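Side-chain contacts in Tas1 (Pseudomonas aeruginosa, PDB 6OX6), which acts as a type VI secreted toxin that pyrophosphorylates adenosine nucleotides to (p)ppApp, depleting ADP and ATP in competitor cells: residues E368-Y371 with A372-E376; Y388-V391 with A392-G396; I381-G384 with N385-D389; G399-G402 with H403-Y406. All blocks are in the same frame, centred on the assembly; numbering follows the deposited sequence.

All four contacts lie at helix ends: contacts 1 and 2 at C-termini, contact 3 at the joint of two helices and contact 4 at an N-terminus. Contact 1 is the hub. Its Y371 packs on A392 and A395 of contact 2 and on the Y388 hydroxyl, while I370 packs on L382 and L383 of contact 3; in each case the centres lie about 10 Å apart. Contact 4 is nearer still, about 8 Å between centres, and joins contact 1 through the backbone, with Y371 O 2.9 Å from G400 N. Contacts 2 and 3 share Y388 and D389 on helix 385-393. An acetate ion sits beside K373 and E374 of contact 1.

Contact 1 (E368-Y371 with A372-E376). With ACT (acetate ion), chain I.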
ATOM      1  N   GLU A 368      12.079  -9.650  -9.646  1.00 26.91           N
ATOM      2  CA  GLU A 368      11.074 -10.236 -10.526  1.00 32.38           C
ATOM      3  C   GLU A 368       9.718  -9.578 -10.320  1.00 31.15           C
ATOM      4  O   GLU A 368       9.003  -9.283 -11.287  1.00 30.70           O
ATOM      5  CB  GLU A 368      10.978 -11.749 -10.294  1.00 38.10           C
ATOM      6  CG  GLU A 368      12.213 -12.524 -10.744  1.00 49.72           C
ATOM      7  CD  GLU A 368      13.456 -12.268  -9.869  1.00 56.73           C
ATOM      8  OE1 GLU A 368      13.314 -11.698  -8.762  1.00 56.03           O
ATOM      9  OE2 GLU A 368      14.583 -12.627 -10.294  1.00 61.21           O
HETATM   10  N   MSE A 369       9.356  -9.350  -9.063  1.00 30.18           N
HETATM   11  CA  MSE A 369       8.076  -8.746  -8.733  1.00 28.23           C
HETATM   12  C   MSE A 369       7.991  -7.322  -9.202  1.00 24.94           C
HETATM   13  O   MSE A 369       6.919  -6.893  -9.682  1.00 23.07           O
HETATM   14  CB  MSE A 369       7.879  -8.787  -7.222  1.00 28.18           C
HETATM   15  CG  MSE A 369       7.458 -10.178  -6.764  1.00 34.55           C
HETATM   16 SE   MSE A 369       5.978 -10.822  -7.894  0.71 46.96          SE
HETATM   17  CE  MSE A 369       4.714  -9.349  -7.556  1.00 41.03           C
ATOM     18  N   ILE A 370       9.085  -6.578  -9.079  1.00 25.74           N
ATOM     19  CA  ILE A 370       9.114  -5.174  -9.489  1.00 20.60           C
ATOM     20  C   ILE A 370       9.060  -5.060 -11.006  1.00 21.87           C
ATOM     21  O   ILE A 370       8.343  -4.216 -11.558  1.00 23.14           O
ATOM     22  CB  ILE A 370      10.353  -4.480  -8.914  1.00 20.65           C
ATOM     23  CG1 ILE A 370      10.122  -4.212  -7.416  1.00 24.26           C
ATOM     24  CG2 ILE A 370      10.629  -3.158  -9.714  1.00 20.22           C
ATOM     25  CD1 ILE A 370      11.380  -4.025  -6.614  1.00 26.86           C
ATOM     26  N   TYR A 371       9.827  -5.895 -11.701  1.00 22.27           N
ATOM     27  CA  TYR A 371       9.703  -6.002 -13.146  1.00 23.93           C
ATOM     28  C   TYR A 371       8.252  -6.211 -13.550  1.00 24.72           C
ATOM     29  O   TYR A 371       7.735  -5.554 -14.461  1.00 24.29           O
ATOM     30  CB  TYR A 371      10.562  -7.167 -13.644  1.00 22.77           C
ATOM     31  CG  TYR A 371      10.496  -7.375 -15.122  1.00 24.47           C
ATOM     32  CD1 TYR A 371       9.808  -8.453 -15.668  1.00 30.00           C
ATOM     33  CD2 TYR A 371      11.123  -6.492 -15.982  1.00 26.74           C
ATOM     34  CE1 TYR A 371       9.755  -8.642 -17.047  1.00 28.75           C
ATOM     35  CE2 TYR A 371      11.071  -6.658 -17.344  1.00 29.91           C
ATOM     36  CZ  TYR A 371      10.384  -7.734 -17.868  1.00 33.01           C
ATOM     37  OH  TYR A 371      10.348  -7.881 -19.230  1.00 37.98           O
ATOM     38  N   ALA A 372       7.577  -7.116 -12.852  1.00 22.98           N
ATOM     39  CA  ALA A 372       6.216  -7.471 -13.219  1.00 25.80           C
ATOM     40  C   ALA A 372       5.263  -6.312 -12.991  1.00 23.51           C
ATOM     41  O   ALA A 372       4.401  -6.034 -13.836  1.00 23.14           O
ATOM     42  CB  ALA A 372       5.775  -8.692 -12.419  1.00 23.43           C
ATOM     43  N   LYS A 373       5.409  -5.621 -11.866  1.00 22.97           N
ATOM     44  CA  LYS A 373       4.416  -4.641 -11.477  1.00 25.15           C
ATOM     45  C   LYS A 373       4.621  -3.287 -12.150  1.00 25.56           C
ATOM     46  O   LYS A 373       3.654  -2.686 -12.627  1.00 22.32           O
ATOM     47  CB  LYS A 373       4.429  -4.465  -9.961  1.00 23.05           C
ATOM     48  CG  LYS A 373       3.576  -3.294  -9.499  1.00 24.66           C
ATOM     49  CD  LYS A 373       3.726  -3.103  -7.988  1.00 32.82           C
ATOM     50  CE  LYS A 373       3.057  -1.820  -7.536  1.00 39.61           C
ATOM     51  NZ  LYS A 373       3.167  -1.637  -6.075  1.00 46.86           N
ATOM     52  N   GLU A 374       5.852  -2.776 -12.175  1.00 25.11           N
ATOM     53  CA  GLU A 374       6.101  -1.399 -12.579  1.00 20.57           C
ATOM     54  C   GLU A 374       6.378  -1.284 -14.084  1.00 21.39           C
ATOM     55  O   GLU A 374       6.876  -2.208 -14.733  1.00 23.37           O
ATOM     56  CB  GLU A 374       7.287  -0.820 -11.816  1.00 27.44           C
ATOM     57  CG  GLU A 374       7.245  -1.005 -10.319  1.00 33.36           C
ATOM     58  CD  GLU A 374       6.284  -0.036  -9.627  1.00 44.12           C
ATOM     59  OE1 GLU A 374       5.486   0.647 -10.318  1.00 44.35           O
ATOM     60  OE2 GLU A 374       6.339   0.042  -8.380  1.00 51.58           O
ATOM     61  N   SER A 375       6.075  -0.111 -14.630  1.00 25.19           N
ATOM     62  CA  SER A 375       6.485   0.191 -15.995  1.00 24.59           C
ATOM     63  C   SER A 375       7.990   0.028 -16.137  1.00 23.89           C
ATOM     64  O   SER A 375       8.744   0.068 -15.158  1.00 23.87           O
ATOM     65  CB  SER A 375       6.088   1.623 -16.371  1.00 30.81           C
ATOM     66  OG  SER A 375       6.890   2.569 -15.654  1.00 30.22           O
ATOM     67  N   GLU A 376       8.439  -0.151 -17.377  1.00 24.69           N
ATOM     68  CA  GLU A 376       9.872  -0.308 -17.620  1.00 27.79           C
ATOM     69  C   GLU A 376      10.676   0.849 -17.032  1.00 29.21           C
ATOM     70  O   GLU A 376      11.695   0.626 -16.360  1.00 29.64           O
ATOM     71  CB  GLU A 376      10.158  -0.440 -19.117  1.00 32.19           C
ATOM     72  CG  GLU A 376      11.633  -0.312 -19.437  1.00 34.99           C
ATOM     73  CD  GLU A 376      11.936  -0.500 -20.912  1.00 43.69           C
ATOM     74  OE1 GLU A 376      11.012  -0.839 -21.684  1.00 47.06           O
ATOM     75  OE2 GLU A 376      13.115  -0.366 -21.287  1.00 48.34           O
TER
HETATM   76  C   ACT I 507       6.772  -1.725  -5.259  1.00 66.35           C
HETATM   77  O   ACT I 507       5.592  -1.311  -5.058  1.00 65.83           O
HETATM   78  OXT ACT I 507       7.565  -1.425  -6.199  1.00 65.12           O
HETATM   79  CH3 ACT I 507       7.315  -2.751  -4.180  1.00 66.03           C
HETATM   80  O   HOH W   1       8.936  -3.542 -16.012  1.00 24.55           O
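A372, K373 and E374 donate from their backbone N to the carbonyl oxygens of E368, M369 and I370, closing the last turn of helix 367-373. The third bond is the straightest, 2.9 Å from E374 N to I370 O with an angle of 169° at the hydrogen. E374 then leaves helical geometry, and a water bridges the turn by donating to both Y371 O and E374 O, 2.8 Å from each.

Apolar contact between the side chains is slight: I370 CG2 meets E374 CG at 4.1 Å, the two chains crossing obliquely.

An acetate, probably from the crystallisation liquor, is held by K373, which is fully extended from CG outward and donates from NZ to acetate O at 2.6 Å. E374 bends back at its second torsion (chi2 -77°), which brings OE2 to 2.9 Å from acetate OXT; one of these two carboxylates may carry a proton. I370 CG1 lies 4.0 Å from acetate OXT.

M369, a selenomethionine, and A372 pack on Y430 of helix 419-435, and A372 O accepts from Y429 OH. I370 lies against L382 and L383 of helix 376-383, while the Y371 ring meets that of Y388 edge-to-face on helix 385-393.

Contact 2 (Y388-V391 with A392-G396); sequences YDAV and AAKAG
The C-terminal turn of helix 385-393 is closed here by Y388 and A392 on one side and A390 and K394 on another. Y388 CE2 approaches A392 CB at 4.0 Å, one turn apart. CG of Y388 stands opposite its backbone N (chi1 178°), and the ring passes obliquely by the alanine methyl. The backbone beneath is sound helix: A392 N donates to Y388 O at 2.9 Å, and A393 N to D389 O at 3.1 Å.

Beyond this the bonding weakens. K394 N divides its hydrogen between two acceptors, A390 O at 3.4 Å and V391 O at 3.3 Å, both weak bonds. The lysine chain bends at chi3 and chi4 and curls back over the same turn, so that NZ comes to 3.7 Å from A390 CB. A395 CB lies 3.3 Å from V391 O.

D389 OD1 lies at the edge of the Y388 ring, in its plane, and forms a salt bridge with R380 of helix 376-383. V391, A392 and A395 face Y371 of helix 367-373. Such fraying, with i to i+4 bonds giving way to a weak bifurcated pair that includes an i to i+3 bond, is typical of a helix C-terminus passing into a loop.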
ATOM      1  N   TYR A 388      17.651  -4.736 -14.395  1.00 41.35           N
ATOM      2  CA  TYR A 388      16.466  -4.744 -15.253  1.00 37.28           C
ATOM      3  C   TYR A 388      16.692  -5.646 -16.451  1.00 41.85           C
ATOM      4  O   TYR A 388      15.876  -6.523 -16.750  1.00 39.44           O
ATOM      5  CB  TYR A 388      16.095  -3.339 -15.742  1.00 34.12           C
ATOM      6  CG  TYR A 388      14.900  -3.385 -16.674  1.00 34.96           C
ATOM      7  CD1 TYR A 388      13.619  -3.205 -16.191  1.00 34.67           C
ATOM      8  CD2 TYR A 388      15.045  -3.659 -18.035  1.00 36.29           C
ATOM      9  CE1 TYR A 388      12.509  -3.276 -17.031  1.00 36.42           C
ATOM     10  CE2 TYR A 388      13.938  -3.737 -18.877  1.00 40.51           C
ATOM     11  CZ  TYR A 388      12.672  -3.535 -18.371  1.00 39.78           C
ATOM     12  OH  TYR A 388      11.561  -3.596 -19.196  1.00 40.50           O
ATOM     13  N   ASP A 389      17.805  -5.441 -17.150  1.00 45.94           N
ATOM     14  CA  ASP A 389      18.039  -6.192 -18.374  1.00 52.86           C
ATOM     15  C   ASP A 389      18.199  -7.680 -18.087  1.00 53.26           C
ATOM     16  O   ASP A 389      17.691  -8.517 -18.840  1.00 53.92           O
ATOM     17  CB  ASP A 389      19.258  -5.627 -19.108  1.00 62.41           C
ATOM     18  CG  ASP A 389      19.012  -4.212 -19.642  1.00 65.19           C
ATOM     19  OD1 ASP A 389      17.827  -3.905 -19.942  1.00 63.04           O
ATOM     20  OD2 ASP A 389      19.988  -3.417 -19.763  1.00 67.08           O
ATOM     21  N   ALA A 390      18.881  -8.029 -16.991  1.00 54.21           N
ATOM     22  CA  ALA A 390      18.991  -9.435 -16.607  1.00 54.78           C
ATOM     23  C   ALA A 390      17.621 -10.044 -16.335  1.00 50.63           C
ATOM     24  O   ALA A 390      17.322 -11.155 -16.795  1.00 51.40           O
ATOM     25  CB  ALA A 390      19.888  -9.582 -15.378  1.00 54.98           C
ATOM     26  N   VAL A 391      16.771  -9.331 -15.594  1.00 43.52           N
ATOM     27  CA  VAL A 391      15.467  -9.883 -15.245  1.00 42.17           C
ATOM     28  C   VAL A 391      14.597 -10.029 -16.486  1.00 42.92           C
ATOM     29  O   VAL A 391      13.919 -11.046 -16.667  1.00 43.87           O
ATOM     30  CB  VAL A 391      14.797  -9.012 -14.169  1.00 37.91           C
ATOM     31  CG1 VAL A 391      13.324  -9.368 -14.030  1.00 30.58           C
ATOM     32  CG2 VAL A 391      15.514  -9.200 -12.838  1.00 41.74           C
ATOM     33  N   ALA A 392      14.619  -9.028 -17.371  1.00 44.24           N
ATOM     34  CA  ALA A 392      13.778  -9.064 -18.566  1.00 47.61           C
ATOM     35  C   ALA A 392      14.159 -10.211 -19.501  1.00 53.20           C
ATOM     36  O   ALA A 392      13.288 -10.790 -20.154  1.00 56.06           O
ATOM     37  CB  ALA A 392      13.864  -7.725 -19.303  1.00 46.66           C
ATOM     38  N   ALA A 393      15.446 -10.554 -19.583  1.00 55.35           N
ATOM     39  CA  ALA A 393      15.846 -11.618 -20.497  1.00 63.99           C
ATOM     40  C   ALA A 393      15.399 -12.984 -19.989  1.00 72.07           C
ATOM     41  O   ALA A 393      15.046 -13.861 -20.791  1.00 77.27           O
ATOM     42  CB  ALA A 393      17.360 -11.598 -20.719  1.00 63.72           C
ATOM     43  N   LYS A 394      15.387 -13.152 -18.671  1.00 70.72           N
ATOM     44  CA  LYS A 394      14.987 -14.416 -18.068  1.00 71.14           C
ATOM     45  C   LYS A 394      13.523 -14.432 -17.630  1.00 64.88           C
ATOM     46  O   LYS A 394      13.080 -15.380 -16.983  1.00 63.07           O
ATOM     47  CB  LYS A 394      15.890 -14.747 -16.878  1.00 76.17           C
ATOM     48  CG  LYS A 394      17.350 -14.959 -17.245  1.00 85.28           C
ATOM     49  CD  LYS A 394      18.243 -14.896 -16.018  1.00 88.18           C
ATOM     50  CE  LYS A 394      19.586 -14.264 -16.344  1.00 92.10           C
ATOM     51  NZ  LYS A 394      20.024 -13.314 -15.285  1.00 89.38           N
ATOM     52  N   ALA A 395      12.769 -13.391 -17.977  1.00 53.45           N
ATOM     53  CA  ALA A 395      11.366 -13.349 -17.592  1.00 50.26           C
ATOM     54  C   ALA A 395      10.519 -14.134 -18.579  1.00 50.15           C
ATOM     55  O   ALA A 395      10.771 -14.114 -19.785  1.00 52.63           O
ATOM     56  CB  ALA A 395      10.869 -11.906 -17.519  1.00 47.71           C
ATOM     57  N   GLY A 396       9.499 -14.809 -18.062  1.00 45.79           N
ATOM     58  CA  GLY A 396       8.618 -15.594 -18.896  1.00 48.99           C
ATOM     59  C   GLY A 396       7.362 -14.875 -19.277  1.00 46.59           C
ATOM     60  O   GLY A 396       6.495 -15.450 -19.950  1.00 49.54           O
TER

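Contact 3 (I381-G384 with N385-D389)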
ATOM      1  N   ILE A 381      14.654   2.341 -12.875  1.00 28.03           N
ATOM      2  CA  ILE A 381      15.144   3.155 -11.768  1.00 33.29           C
ATOM      3  C   ILE A 381      15.279   2.310 -10.505  1.00 34.16           C
ATOM      4  O   ILE A 381      16.300   2.374  -9.806  1.00 35.73           O
ATOM      5  CB  ILE A 381      14.218   4.352 -11.532  1.00 33.31           C
ATOM      6  CG1 ILE A 381      14.122   5.222 -12.780  1.00 33.32           C
ATOM      7  CG2 ILE A 381      14.685   5.158 -10.331  1.00 37.42           C
ATOM      8  CD1 ILE A 381      13.176   6.384 -12.613  1.00 31.34           C
ATOM      9  N   LEU A 382      14.252   1.514 -10.183  1.00 31.26           N
ATOM     10  CA  LEU A 382      14.300   0.726  -8.948  1.00 27.22           C
ATOM     11  C   LEU A 382      15.417  -0.311  -8.979  1.00 31.42           C
ATOM     12  O   LEU A 382      16.108  -0.516  -7.978  1.00 31.87           O
ATOM     13  CB  LEU A 382      12.972   0.027  -8.711  1.00 26.82           C
ATOM     14  CG  LEU A 382      11.791   0.945  -8.449  1.00 30.32           C
ATOM     15  CD1 LEU A 382      10.508   0.150  -8.222  1.00 31.03           C
ATOM     16  CD2 LEU A 382      12.114   1.816  -7.246  1.00 32.35           C
ATOM     17  N   LEU A 383      15.557  -1.034 -10.097  1.00 31.84           N
ATOM     18  CA  LEU A 383      16.498  -2.145 -10.174  1.00 32.21           C
ATOM     19  C   LEU A 383      17.868  -1.736 -10.675  1.00 37.39           C
ATOM     20  O   LEU A 383      18.829  -2.497 -10.506  1.00 39.47           O
ATOM     21  CB  LEU A 383      15.974  -3.245 -11.106  1.00 28.67           C
ATOM     22  CG  LEU A 383      14.541  -3.734 -10.877  1.00 29.56           C
ATOM     23  CD1 LEU A 383      14.249  -4.870 -11.855  1.00 28.50           C
ATOM     24  CD2 LEU A 383      14.334  -4.199  -9.449  1.00 31.58           C
ATOM     25  N   GLY A 384      17.980  -0.574 -11.302  1.00 37.45           N
ATOM     26  CA  GLY A 384      19.136  -0.288 -12.105  1.00 37.07           C
ATOM     27  C   GLY A 384      19.018  -0.928 -13.475  1.00 38.88           C
ATOM     28  O   GLY A 384      18.278  -1.889 -13.691  1.00 36.72           O
ATOM     29  N   ASN A 385      19.770  -0.365 -14.420  1.00 41.37           N
ATOM     30  CA  ASN A 385      19.677  -0.798 -15.807  1.00 45.60           C
ATOM     31  C   ASN A 385      20.110  -2.245 -15.970  1.00 50.38           C
ATOM     32  O   ASN A 385      19.470  -3.004 -16.702  1.00 52.69           O
ATOM     33  CB  ASN A 385      20.513   0.119 -16.694  1.00 46.37           C
ATOM     34  CG  ASN A 385      19.768   1.387 -17.067  1.00 45.85           C
ATOM     35  OD1 ASN A 385      18.544   1.364 -17.235  1.00 38.78           O
ATOM     36  ND2 ASN A 385      20.499   2.500 -17.214  1.00 48.69           N
ATOM     37  N   ASP A 386      21.176  -2.658 -15.277  1.00 53.45           N
ATOM     38  CA  ASP A 386      21.707  -4.005 -15.486  1.00 56.46           C
ATOM     39  C   ASP A 386      20.817  -5.076 -14.857  1.00 50.20           C
ATOM     40  O   ASP A 386      20.547  -6.109 -15.483  1.00 46.10           O
ATOM     41  CB  ASP A 386      23.144  -4.119 -14.969  1.00 65.71           C
ATOM     42  CG  ASP A 386      24.063  -3.038 -15.539  1.00 75.14           C
ATOM     43  OD1 ASP A 386      23.615  -2.308 -16.461  1.00 78.47           O
ATOM     44  OD2 ASP A 386      25.239  -2.950 -15.100  1.00 78.19           O
ATOM     45  N   THR A 387      20.365  -4.878 -13.618  1.00 46.75           N
ATOM     46  CA  THR A 387      19.409  -5.841 -13.085  1.00 47.35           C
ATOM     47  C   THR A 387      18.163  -5.898 -13.959  1.00 43.79           C
ATOM     48  O   THR A 387      17.658  -6.988 -14.248  1.00 45.59           O
ATOM     49  CB  THR A 387      19.035  -5.510 -11.638  1.00 48.50           C
ATOM     50  OG1 THR A 387      20.188  -5.650 -10.801  1.00 51.28           O
ATOM     51  CG2 THR A 387      17.937  -6.458 -11.142  1.00 44.51           C
ATOM     52  N   TYR A 388      17.651  -4.736 -14.395  1.00 41.35           N
ATOM     53  CA  TYR A 388      16.466  -4.744 -15.253  1.00 37.28           C
ATOM     54  C   TYR A 388      16.692  -5.646 -16.451  1.00 41.85           C
ATOM     55  O   TYR A 388      15.876  -6.523 -16.750  1.00 39.44           O
ATOM     56  CB  TYR A 388      16.095  -3.339 -15.742  1.00 34.12           C
ATOM     57  CG  TYR A 388      14.900  -3.385 -16.674  1.00 34.96           C
ATOM     58  CD1 TYR A 388      13.619  -3.205 -16.191  1.00 34.67           C
ATOM     59  CD2 TYR A 388      15.045  -3.659 -18.035  1.00 36.29           C
ATOM     60  CE1 TYR A 388      12.509  -3.276 -17.031  1.00 36.42           C
ATOM     61  CE2 TYR A 388      13.938  -3.737 -18.877  1.00 40.51           C
ATOM     62  CZ  TYR A 388      12.672  -3.535 -18.371  1.00 39.78           C
ATOM     63  OH  TYR A 388      11.561  -3.596 -19.196  1.00 40.50           O
ATOM     64  N   ASP A 389      17.805  -5.441 -17.150  1.00 45.94           N
ATOM     65  CA  ASP A 389      18.039  -6.192 -18.374  1.00 52.86           C
ATOM     66  C   ASP A 389      18.199  -7.680 -18.087  1.00 53.26           C
ATOM     67  O   ASP A 389      17.691  -8.517 -18.840  1.00 53.92           O
ATOM     68  CB  ASP A 389      19.258  -5.627 -19.108  1.00 62.41           C
ATOM     69  CG  ASP A 389      19.012  -4.212 -19.642  1.00 65.19           C
ATOM     70  OD1 ASP A 389      17.827  -3.905 -19.942  1.00 63.04           O
ATOM     71  OD2 ASP A 389      19.988  -3.417 -19.763  1.00 67.08           O
TER
HETATM   72  O   HOH W   2      20.990  -2.728 -11.636  1.00 48.82           O
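L383 and T387 meet across the joint between two helices. The closest side-chain atoms are L383 CB and T387 CG2, 3.8 Å apart, and the two chains cross at about a right angle. L383 CD1 extends the patch, reaching 4.1 Å from T387 CG2 and the same distance from Y388 CA. T387 owes this to its first torsion (chi1 -65°), which sets CG2 opposite the backbone N, where it meets the leucine CB, while OG1 stands beside that N. T387 CB also comes close to the carbonyl of the leucine, 3.2 Å from L383 O.

The backbone supplies the polar frame. G384 O accepts from Y388 N at 3.0 Å, N-H...O angle 160°, the first turn of helix 385-393; Y388 CB rests 3.3 Å from the same oxygen. A water accepts from T387 N at 3.0 Å, thereby serving an N-H at the start of the helix; it also lies beside L383 O, but doubtfully close for a bond.

G384, at the N-cap, sets the turn between the helices. Its phi is positive (81°), a backbone conformation that glycine adopts readily. Farther out, R380 of the preceding helix binds both N385 OD1 and, by a salt bridge, D389 OD1, tying the new helix to the old.

Helix 376-383 thus passes directly into helix 385-393. L383 packs on P367 and I370 of helix 367-373, T387 adds to the contact with P367, and Y388 touches E376 and A379.

Contact 4 (G399-G402 with H403-Y406)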
ATOM      1  N   GLY A 399       6.992  -7.636 -19.032  1.00 29.54           N
ATOM      2  CA  GLY A 399       7.022  -6.886 -17.797  1.00 27.14           C
ATOM      3  C   GLY A 399       5.989  -5.780 -17.782  1.00 26.41           C
ATOM      4  O   GLY A 399       5.412  -5.410 -18.806  1.00 25.62           O
ATOM      5  N   GLY A 400       5.739  -5.263 -16.584  1.00 23.75           N
ATOM      6  CA  GLY A 400       5.089  -3.977 -16.445  1.00 24.98           C
ATOM      7  C   GLY A 400       3.583  -3.956 -16.529  1.00 25.55           C
ATOM      8  O   GLY A 400       3.006  -2.867 -16.613  1.00 25.95           O
ATOM      9  N   GLN A 401       2.925  -5.102 -16.509  1.00 22.62           N
ATOM     10  CA  GLN A 401       1.472  -5.146 -16.609  1.00 25.05           C
ATOM     11  C   GLN A 401       0.774  -4.978 -15.263  1.00 26.81           C
ATOM     12  O   GLN A 401      -0.401  -4.580 -15.238  1.00 25.00           O
ATOM     13  CB  GLN A 401       1.038  -6.483 -17.239  1.00 23.13           C
ATOM     14  CG  GLN A 401       1.669  -6.738 -18.601  1.00 28.37           C
ATOM     15  CD  GLN A 401       1.411  -5.571 -19.520  1.00 40.68           C
ATOM     16  OE1 GLN A 401       0.269  -5.346 -19.941  1.00 45.15           O
ATOM     17  NE2 GLN A 401       2.451  -4.773 -19.786  1.00 44.54           N
ATOM     18  N   GLY A 402       1.468  -5.270 -14.155  1.00 21.00           N
ATOM     19  CA  GLY A 402       0.803  -5.318 -12.855  1.00 20.51           C
ATOM     20  C   GLY A 402       0.105  -4.020 -12.486  1.00 19.98           C
ATOM     21  O   GLY A 402      -1.067  -4.022 -12.091  1.00 20.40           O
ATOM     22  N   HIS A 403       0.827  -2.898 -12.559  1.00 19.98           N
ATOM     23  CA  HIS A 403       0.235  -1.612 -12.202  1.00 20.82           C
ATOM     24  C   HIS A 403      -0.935  -1.243 -13.104  1.00 24.06           C
ATOM     25  O   HIS A 403      -1.825  -0.514 -12.663  1.00 27.38           O
ATOM     26  CB  HIS A 403       1.288  -0.503 -12.236  1.00 23.08           C
ATOM     27  CG  HIS A 403       1.639  -0.030 -13.621  1.00 29.34           C
ATOM     28  ND1 HIS A 403       1.161   1.153 -14.155  1.00 33.59           N
ATOM     29  CD2 HIS A 403       2.428  -0.579 -14.578  1.00 30.93           C
ATOM     30  CE1 HIS A 403       1.633   1.303 -15.381  1.00 35.17           C
ATOM     31  NE2 HIS A 403       2.398   0.261 -15.667  1.00 33.94           N
ATOM     32  N   LYS A 404      -0.966  -1.800 -14.310  1.00 22.08           N
ATOM     33  CA  LYS A 404      -2.059  -1.551 -15.240  1.00 27.90           C
ATOM     34  C   LYS A 404      -3.353  -2.147 -14.686  1.00 25.00           C
ATOM     35  O   LYS A 404      -4.375  -1.465 -14.607  1.00 22.88           O
ATOM     36  CB  LYS A 404      -1.746  -2.148 -16.612  1.00 32.25           C
ATOM     37  CG  LYS A 404      -0.707  -1.372 -17.405  1.00 37.66           C
ATOM     38  CD  LYS A 404      -0.408  -2.047 -18.733  1.00 46.25           C
ATOM     39  CE  LYS A 404      -0.558  -1.074 -19.892  1.00 56.74           C
ATOM     40  NZ  LYS A 404       0.247   0.162 -19.687  1.00 64.27           N
ATOM     41  N   TYR A 405      -3.305  -3.422 -14.303  1.00 19.91           N
ATOM     42  CA  TYR A 405      -4.474  -4.097 -13.744  1.00 23.86           C
ATOM     43  C   TYR A 405      -4.945  -3.398 -12.468  1.00 20.59           C
ATOM     44  O   TYR A 405      -6.150  -3.306 -12.204  1.00 19.41           O
ATOM     45  CB  TYR A 405      -4.148  -5.566 -13.434  1.00 19.55           C
ATOM     46  CG  TYR A 405      -3.746  -6.424 -14.613  1.00 27.18           C
ATOM     47  CD1 TYR A 405      -4.570  -6.549 -15.718  1.00 33.93           C
ATOM     48  CD2 TYR A 405      -2.559  -7.157 -14.589  1.00 26.01           C
ATOM     49  CE1 TYR A 405      -4.216  -7.373 -16.789  1.00 38.79           C
ATOM     50  CE2 TYR A 405      -2.182  -7.972 -15.650  1.00 29.54           C
ATOM     51  CZ  TYR A 405      -3.009  -8.072 -16.744  1.00 39.05           C
ATOM     52  OH  TYR A 405      -2.633  -8.886 -17.789  1.00 45.52           O
ATOM     53  N   TYR A 406      -4.006  -2.940 -11.641  1.00 20.06           N
ATOM     54  CA  TYR A 406      -4.395  -2.241 -10.425  1.00 21.30           C
ATOM     55  C   TYR A 406      -5.199  -0.988 -10.764  1.00 21.75           C
ATOM     56  O   TYR A 406      -6.274  -0.761 -10.194  1.00 20.21           O
ATOM     57  CB  TYR A 406      -3.149  -1.920  -9.596  1.00 22.03           C
ATOM     58  CG  TYR A 406      -3.399  -0.896  -8.526  1.00 26.82           C
ATOM     59  CD1 TYR A 406      -4.077  -1.222  -7.370  1.00 23.17           C
ATOM     60  CD2 TYR A 406      -2.976   0.410  -8.694  1.00 28.59           C
ATOM     61  CE1 TYR A 406      -4.332  -0.242  -6.394  1.00 28.31           C
ATOM     62  CE2 TYR A 406      -3.210   1.375  -7.729  1.00 32.06           C
ATOM     63  CZ  TYR A 406      -3.889   1.040  -6.587  1.00 31.95           C
ATOM     64  OH  TYR A 406      -4.111   2.008  -5.641  1.00 33.28           O
TER
HETATM   65  O   HOH W   3       3.771  -0.370 -18.194  1.00 49.99           O
HETATM   66  O   HOH W   4      -1.635  -6.946 -20.143  1.00 48.28           O
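G400 O lies at the edge of the H403 imidazole, near the ring plane and 3.1 Å from H403 CD2. A water sits at the edge too, in plane, bonded to H403 NE2 at 2.9 Å and donating to G400 O. One face of the ring carries K404 CG, 3.9 Å above the plane and offset toward the rim. The first torsion of H403 (chi1 77°) wedges CG between backbone N and carbonyl carbon, turning the ring back over the loop; ND1 bonds to E407 OE2, so both ring nitrogens have partners.

The Y405 ring lies obliquely beside Q401, with CE2 3.9 Å from Q401 CB. A second water joins the two side-chain ends, donating to Q401 OE1 and bonded to Y405 OH.

Q401 and K404 run side by side in the same direction, K404 CD 3.6 Å from Q401 OE1. The amide is steadied from the loop: Q401 NE2 donates to G399 O at 3.2 Å, almost straight at 175° and with the acceptor in the amide plane.

Y406 packs on R60 of the neighbouring Pa14_01140 chain. A glycine-rich loop, with G400 at positive phi, thus passes into the first turn of helix 402-410, whose first helical bonds run from Y405 N to Q401 O, which also takes a weak bond from K404 N, and from Y406 N to G402 O at 3.2 Å.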